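PDB 1QWK: aldo-keto reductase family 1 member C1 from Caenorhabditis elegans, which probably reduces aldehydes and related carbonyl compounds with NADPH, as an aldo-keto reductase. Local coordinates for residues 21-26 / 46-51; 75-80 / 108-113. One frame throughout, in Å; residues are numbered along the deposited sequence.

Contact 1 of 2, residues 21-26 / 46-51; sequences LGTWQS and IDTASV
Thr23 grips the carbonyl oxygen of Asp47 with two donors. Its backbone N reaches Asp47 O at 3.2 Å, almost in line with the carbonyl, while its hydroxyl OG1 donates to the same Asp47 O at 2.7 Å, tilted 16° from the carbonyl plane. The hydroxyl gets there because OG1 sits between the backbone N and the carbonyl carbon (chi1 66°), which leaves methyl CG2 turned to Ile46 CG2, the two side chains crossing at about a right angle. One step back along the strands, Asp47 N donates to Leu21 O at 2.9 Å, nearly straight, in parallel register. Leu21 and Ile46 lie side by side and point the same way, Leu21 CB meeting methyl Ile46 CD1 at 3.8 Å; Val35 and Ala38 of helix 28-41 pack on Leu21. On the Gly22-Asp47 face of the sheet, Asp47 OD2 accepts from a water at 2.7 Å that also takes a weak bond from Thr23 N. The same OD2 forms a salt bridge with Lys81, predicted to lower the pKa of Tyr52, itself the predicted proton donor. Strands 21-22 and 45-47, joined through helix 28-41, form a beta-alpha-beta unit of the TIM barrel; their C-terminal ends, with Thr23 and Asp47 beside Tyr52 and Lys81, probably border the active site.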
loop_
_atom_site.group_PDB
_atom_site.type_symbol
_atom_site.label_atom_id
_atom_site.label_comp_id
_atom_site.label_asym_id
_atom_site.label_seq_id
_atom_site.Cartn_x
_atom_site.Cartn_y
_atom_site.Cartn_z
ATOM N N LEU A 21 5.356 2.156 6.128
ATOM C CA LEU A 21 5.465 0.782 6.578
ATOM C C LEU A 21 4.179 0.051 6.223
ATOM O O LEU A 21 3.089 0.456 6.633
ATOM C CB LEU A 21 5.684 0.735 8.093
ATOM C CG LEU A 21 5.818 -0.658 8.719
ATOM C CD1 LEU A 21 7.114 -1.310 8.255
ATOM C CD2 LEU A 21 5.794 -0.536 10.238
ATOM N N GLY A 22 4.307 -1.005 5.428
ATOM C CA GLY A 22 3.152 -1.800 5.057
ATOM C C GLY A 22 3.013 -2.858 6.134
ATOM O O GLY A 22 3.967 -3.590 6.403
ATOM N N THR A 23 1.842 -2.949 6.758
ATOM C CA THR A 23 1.642 -3.915 7.836
ATOM C C THR A 23 0.816 -5.161 7.504
ATOM O O THR A 23 0.506 -5.937 8.403
ATOM C CB THR A 23 0.988 -3.238 9.071
ATOM O OG1 THR A 23 -0.340 -2.810 8.744
ATOM C CG2 THR A 23 1.810 -2.031 9.518
ATOM N N TRP A 24 0.483 -5.379 6.235
ATOM C CA TRP A 24 -0.330 -6.543 5.883
ATOM C C TRP A 24 0.287 -7.901 6.239
ATOM O O TRP A 24 -0.410 -8.917 6.263
ATOM C CB TRP A 24 -0.697 -6.514 4.393
ATOM C CG TRP A 24 0.446 -6.697 3.444
ATOM C CD1 TRP A 24 1.410 -5.783 3.127
ATOM C CD2 TRP A 24 0.725 -7.865 2.665
ATOM N NE1 TRP A 24 2.273 -6.312 2.193
ATOM C CE2 TRP A 24 1.874 -7.589 1.893
ATOM C CE3 TRP A 24 0.113 -9.120 2.545
ATOM C CZ2 TRP A 24 2.426 -8.525 1.011
ATOM C CZ3 TRP A 24 0.662 -10.051 1.666
ATOM C CH2 TRP A 24 1.807 -9.745 0.911
ATOM N N GLN A 25 1.586 -7.916 6.520
ATOM C CA GLN A 25 2.289 -9.148 6.879
ATOM C C GLN A 25 2.795 -9.104 8.317
ATOM O O GLN A 25 3.815 -9.715 8.638
ATOM C CB GLN A 25 3.481 -9.364 5.946
ATOM C CG GLN A 25 3.150 -10.045 4.633
ATOM C CD GLN A 25 2.784 -11.503 4.822
ATOM O OE1 GLN A 25 3.519 -12.258 5.460
ATOM N NE2 GLN A 25 1.649 -11.910 4.266
ATOM N N SER A 26 2.087 -8.383 9.181
ATOM C CA SER A 26 2.501 -8.259 10.575
ATOM C C SER A 26 1.396 -8.590 11.567
ATOM O O SER A 26 0.282 -8.080 11.466
ATOM C CB SER A 26 2.998 -6.836 10.848
ATOM O OG SER A 26 4.068 -6.490 9.985
ATOM N N ILE A 46 2.243 4.939 8.177
ATOM C CA ILE A 46 1.919 3.576 8.582
ATOM C C ILE A 46 0.647 3.189 7.835
ATOM O O ILE A 46 -0.363 3.892 7.910
ATOM C CB ILE A 46 1.640 3.464 10.108
ATOM C CG1 ILE A 46 2.856 3.956 10.908
ATOM C CG2 ILE A 46 1.313 2.016 10.471
ATOM C CD1 ILE A 46 4.165 3.281 10.539
ATOM N N ASP A 47 0.702 2.076 7.111
ATOM C CA ASP A 47 -0.437 1.603 6.330
ATOM C C ASP A 47 -1.031 0.347 6.950
ATOM O O ASP A 47 -0.333 -0.648 7.143
ATOM C CB ASP A 47 0.007 1.289 4.898
ATOM C CG ASP A 47 -1.150 0.908 4.005
ATOM O OD1 ASP A 47 -1.751 1.816 3.382
ATOM O OD2 ASP A 47 -1.480 -0.295 3.937
ATOM N N THR A 48 -2.320 0.397 7.260
ATOM C CA THR A 48 -2.997 -0.739 7.858
ATOM C C THR A 48 -4.353 -0.957 7.195
ATOM O O THR A 48 -4.669 -0.328 6.179
ATOM C CB THR A 48 -3.172 -0.527 9.383
ATOM O OG1 THR A 48 -3.678 -1.724 9.982
ATOM C CG2 THR A 48 -4.122 0.623 9.659
ATOM N N ALA A 49 -5.146 -1.856 7.769
ATOM C CA ALA A 49 -6.467 -2.172 7.238
ATOM C C ALA A 49 -7.265 -2.884 8.313
ATOM O O ALA A 49 -6.704 -3.640 9.107
ATOM C CB ALA A 49 -6.337 -3.066 6.008
ATOM N N SER A 50 -8.570 -2.651 8.344
ATOM C CA SER A 50 -9.398 -3.295 9.350
ATOM C C SER A 50 -9.268 -4.816 9.275
ATOM O O SER A 50 -9.253 -5.493 10.302
ATOM C CB SER A 50 -10.869 -2.888 9.188
ATOM O OG SER A 50 -11.414 -3.380 7.979
ATOM N N VAL A 51 -9.142 -5.354 8.064
ATOM C CA VAL A 51 -9.047 -6.800 7.895
ATOM C C VAL A 51 -7.763 -7.443 8.439
ATOM O O VAL A 51 -7.731 -8.651 8.690
ATOM C CB VAL A 51 -9.220 -7.196 6.401
ATOM C CG1 VAL A 51 -7.948 -6.906 5.624
ATOM C CG2 VAL A 51 -9.621 -8.662 6.293
HETATM O O HOH W 1 -0.113 -2.619 4.416
#

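Contact 2 of 2, residues 75-80 / 108-113; sequences ELFITT and VDLYLA
Val108 begins the contact by resting its CB 3.8 Å from Ile78 O, with methyl CG1 near Thr80 CG2. Asp109 reaches across with both its CB and its carboxylate. Its CB stands over the centre of one face of the Phe77 ring, 3.4 Å from the centroid, a CH-pi contact almost on the ring normal. With CG anti to the carbonyl carbon (chi1 -62°), the carboxylate folds back along residues 76-78, and OD2 accepts from Ile78 N at 2.8 Å, on its anti side and 34° out of the carboxylate plane. Arg73 makes a salt bridge with the same oxygen and would offset its charge near Leu76 O, a second acceptor. A water lies 2.6 Å from Asp109 OD1 and close to Leu76 O as well, between the two acceptors. Asp109 N and Leu110 N both donate to Ile78 O, the latter bond being the longer at 3.3 Å. Leu110 points to the same face as Thr79 and lies beside it, its CB also 3.6 Å from Phe77 CE2; Leu110 O accepts from Thr80 N. Tyr111 turns to the other face, where methyl Thr80 CG2 touches the ring edge at CD1, 3.5 Å away. Leu112 N then donates to Thr80 O at 3.0 Å, and its CD1 approaches Thr79 CG2. The two strands run parallel, 17° apart. Leu92 and Leu96 of helix 92-103 pack on Tyr111, as Leu100 and Leu103 do on Val108, whereas Leu110 and Leu112 face inward to Asn173 of strand 173-177; on its other side, strand 77-82 is hydrogen-bonded to strand 45-47.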
loop_
_atom_site.group_PDB
_atom_site.type_symbol
_atom_site.label_atom_id
_atom_site.label_comp_id
_atom_site.label_asym_id
_atom_site.label_seq_id
_atom_site.Cartn_x
_atom_site.Cartn_y
_atom_site.Cartn_z
ATOM N N GLU A 75 2.808 14.664 12.916
ATOM C CA GLU A 75 3.968 14.250 12.131
ATOM C C GLU A 75 3.801 12.875 11.495
ATOM O O GLU A 75 4.602 12.479 10.651
ATOM C CB GLU A 75 5.221 14.232 13.007
ATOM C CG GLU A 75 5.658 15.591 13.507
ATOM C CD GLU A 75 6.870 15.502 14.408
ATOM O OE1 GLU A 75 6.764 14.881 15.487
ATOM O OE2 GLU A 75 7.930 16.048 14.037
ATOM N N LEU A 76 2.768 12.152 11.912
ATOM C CA LEU A 76 2.512 10.818 11.386
ATOM C C LEU A 76 1.335 10.790 10.422
ATOM O O LEU A 76 0.337 11.481 10.623
ATOM C CB LEU A 76 2.242 9.839 12.531
ATOM C CG LEU A 76 3.403 9.496 13.464
ATOM C CD1 LEU A 76 2.902 8.562 14.564
ATOM C CD2 LEU A 76 4.528 8.830 12.684
ATOM N N PHE A 77 1.470 9.990 9.370
ATOM C CA PHE A 77 0.425 9.834 8.368
ATOM C C PHE A 77 -0.084 8.407 8.530
ATOM O O PHE A 77 0.656 7.445 8.303
ATOM C CB PHE A 77 0.999 10.030 6.958
ATOM C CG PHE A 77 -0.050 10.171 5.882
ATOM C CD1 PHE A 77 -0.363 11.427 5.358
ATOM C CD2 PHE A 77 -0.734 9.053 5.407
ATOM C CE1 PHE A 77 -1.337 11.571 4.370
ATOM C CE2 PHE A 77 -1.710 9.179 4.420
ATOM C CZ PHE A 77 -2.019 10.444 3.899
ATOM N N ILE A 78 -1.342 8.269 8.939
ATOM C CA ILE A 78 -1.942 6.953 9.149
ATOM C C ILE A 78 -2.987 6.639 8.081
ATOM O O ILE A 78 -3.925 7.409 7.875
ATOM C CB ILE A 78 -2.629 6.867 10.536
ATOM C CG1 ILE A 78 -1.630 7.235 11.644
ATOM C CG2 ILE A 78 -3.216 5.473 10.745
ATOM C CD1 ILE A 78 -0.372 6.393 11.665
ATOM N N THR A 79 -2.813 5.504 7.412
ATOM C CA THR A 79 -3.732 5.053 6.370
ATOM C C THR A 79 -4.413 3.762 6.799
ATOM O O THR A 79 -3.752 2.864 7.301
ATOM C CB THR A 79 -2.988 4.701 5.051
ATOM O OG1 THR A 79 -2.342 5.861 4.532
ATOM C CG2 THR A 79 -3.967 4.140 4.008
ATOM N N THR A 80 -5.727 3.672 6.635
ATOM C CA THR A 80 -6.393 2.420 6.926
ATOM C C THR A 80 -7.406 2.179 5.819
ATOM O O THR A 80 -7.674 3.071 5.005
ATOM C CB THR A 80 -7.053 2.362 8.328
ATOM O OG1 THR A 80 -7.359 0.993 8.628
ATOM C CG2 THR A 80 -8.333 3.174 8.378
ATOM N N VAL A 108 -8.126 9.693 10.594
ATOM C CA VAL A 108 -7.032 9.047 9.878
ATOM C C VAL A 108 -6.672 9.991 8.739
ATOM O O VAL A 108 -7.501 10.782 8.291
ATOM C CB VAL A 108 -7.417 7.654 9.296
ATOM C CG1 VAL A 108 -7.591 6.649 10.432
ATOM C CG2 VAL A 108 -8.681 7.751 8.460
ATOM N N ASP A 109 -5.433 9.920 8.282
ATOM C CA ASP A 109 -4.991 10.795 7.214
ATOM C C ASP A 109 -5.527 10.356 5.858
ATOM O O ASP A 109 -5.837 11.192 5.008
ATOM C CB ASP A 109 -3.465 10.860 7.236
ATOM C CG ASP A 109 -2.941 11.440 8.549
ATOM O OD1 ASP A 109 -2.841 12.683 8.660
ATOM O OD2 ASP A 109 -2.668 10.653 9.482
ATOM N N LEU A 110 -5.672 9.048 5.671
ATOM C CA LEU A 110 -6.186 8.511 4.414
ATOM C C LEU A 110 -7.034 7.274 4.689
ATOM O O LEU A 110 -6.626 6.390 5.443
ATOM C CB LEU A 110 -5.016 8.157 3.479
ATOM C CG LEU A 110 -5.352 7.497 2.127
ATOM C CD1 LEU A 110 -6.223 8.418 1.290
ATOM C CD2 LEU A 110 -4.055 7.169 1.383
ATOM N N TYR A 111 -8.222 7.222 4.089
ATOM C CA TYR A 111 -9.127 6.088 4.258
ATOM C C TYR A 111 -9.469 5.544 2.880
ATOM O O TYR A 111 -9.982 6.277 2.034
ATOM C CB TYR A 111 -10.404 6.524 4.977
ATOM C CG TYR A 111 -11.270 5.378 5.437
ATOM C CD1 TYR A 111 -10.722 4.305 6.148
ATOM C CD2 TYR A 111 -12.645 5.390 5.221
ATOM C CE1 TYR A 111 -11.525 3.280 6.637
ATOM C CE2 TYR A 111 -13.455 4.370 5.708
ATOM C CZ TYR A 111 -12.893 3.323 6.414
ATOM O OH TYR A 111 -13.704 2.335 6.924
ATOM N N LEU A 112 -9.192 4.261 2.662
ATOM C CA LEU A 112 -9.417 3.631 1.359
ATOM C C LEU A 112 -10.422 2.497 1.339
ATOM O O LEU A 112 -10.611 1.809 2.337
ATOM C CB LEU A 112 -8.095 3.052 0.836
ATOM C CG LEU A 112 -6.820 3.900 0.879
ATOM C CD1 LEU A 112 -5.643 3.053 0.431
ATOM C CD2 LEU A 112 -6.987 5.125 0.001
ATOM N N ALA A 113 -11.068 2.303 0.194
ATOM C CA ALA A 113 -11.962 1.164 0.035
ATOM C C ALA A 113 -10.912 0.094 -0.314
ATOM O O ALA A 113 -10.212 0.223 -1.316
ATOM C CB ALA A 113 -12.913 1.391 -1.148
HETATM O O HOH W 2 -1.276 13.925 10.375
#

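In the fold
Contacts 1 and 2 follow one another along the chain, the first closing before the second opens, and their centres lie 11 Å apart. Each joins the two strands of a beta-alpha-beta unit, so together they span the first four neighbours of the parallel barrel sheet: 21-22, 45-47, 77-82 and 110-113. Strands 45-47 and 77-82 form the seam between them, where Ile46 N and Thr48 N probably donate to Phe77 O and Thr79 O. Asp47 OD1 and Thr79 CG2 pack there at 3.3 Å. Strand 77-82 runs on to the predicted catalytic Lys81, so the seam leads to what is probably the active-site end of the barrel.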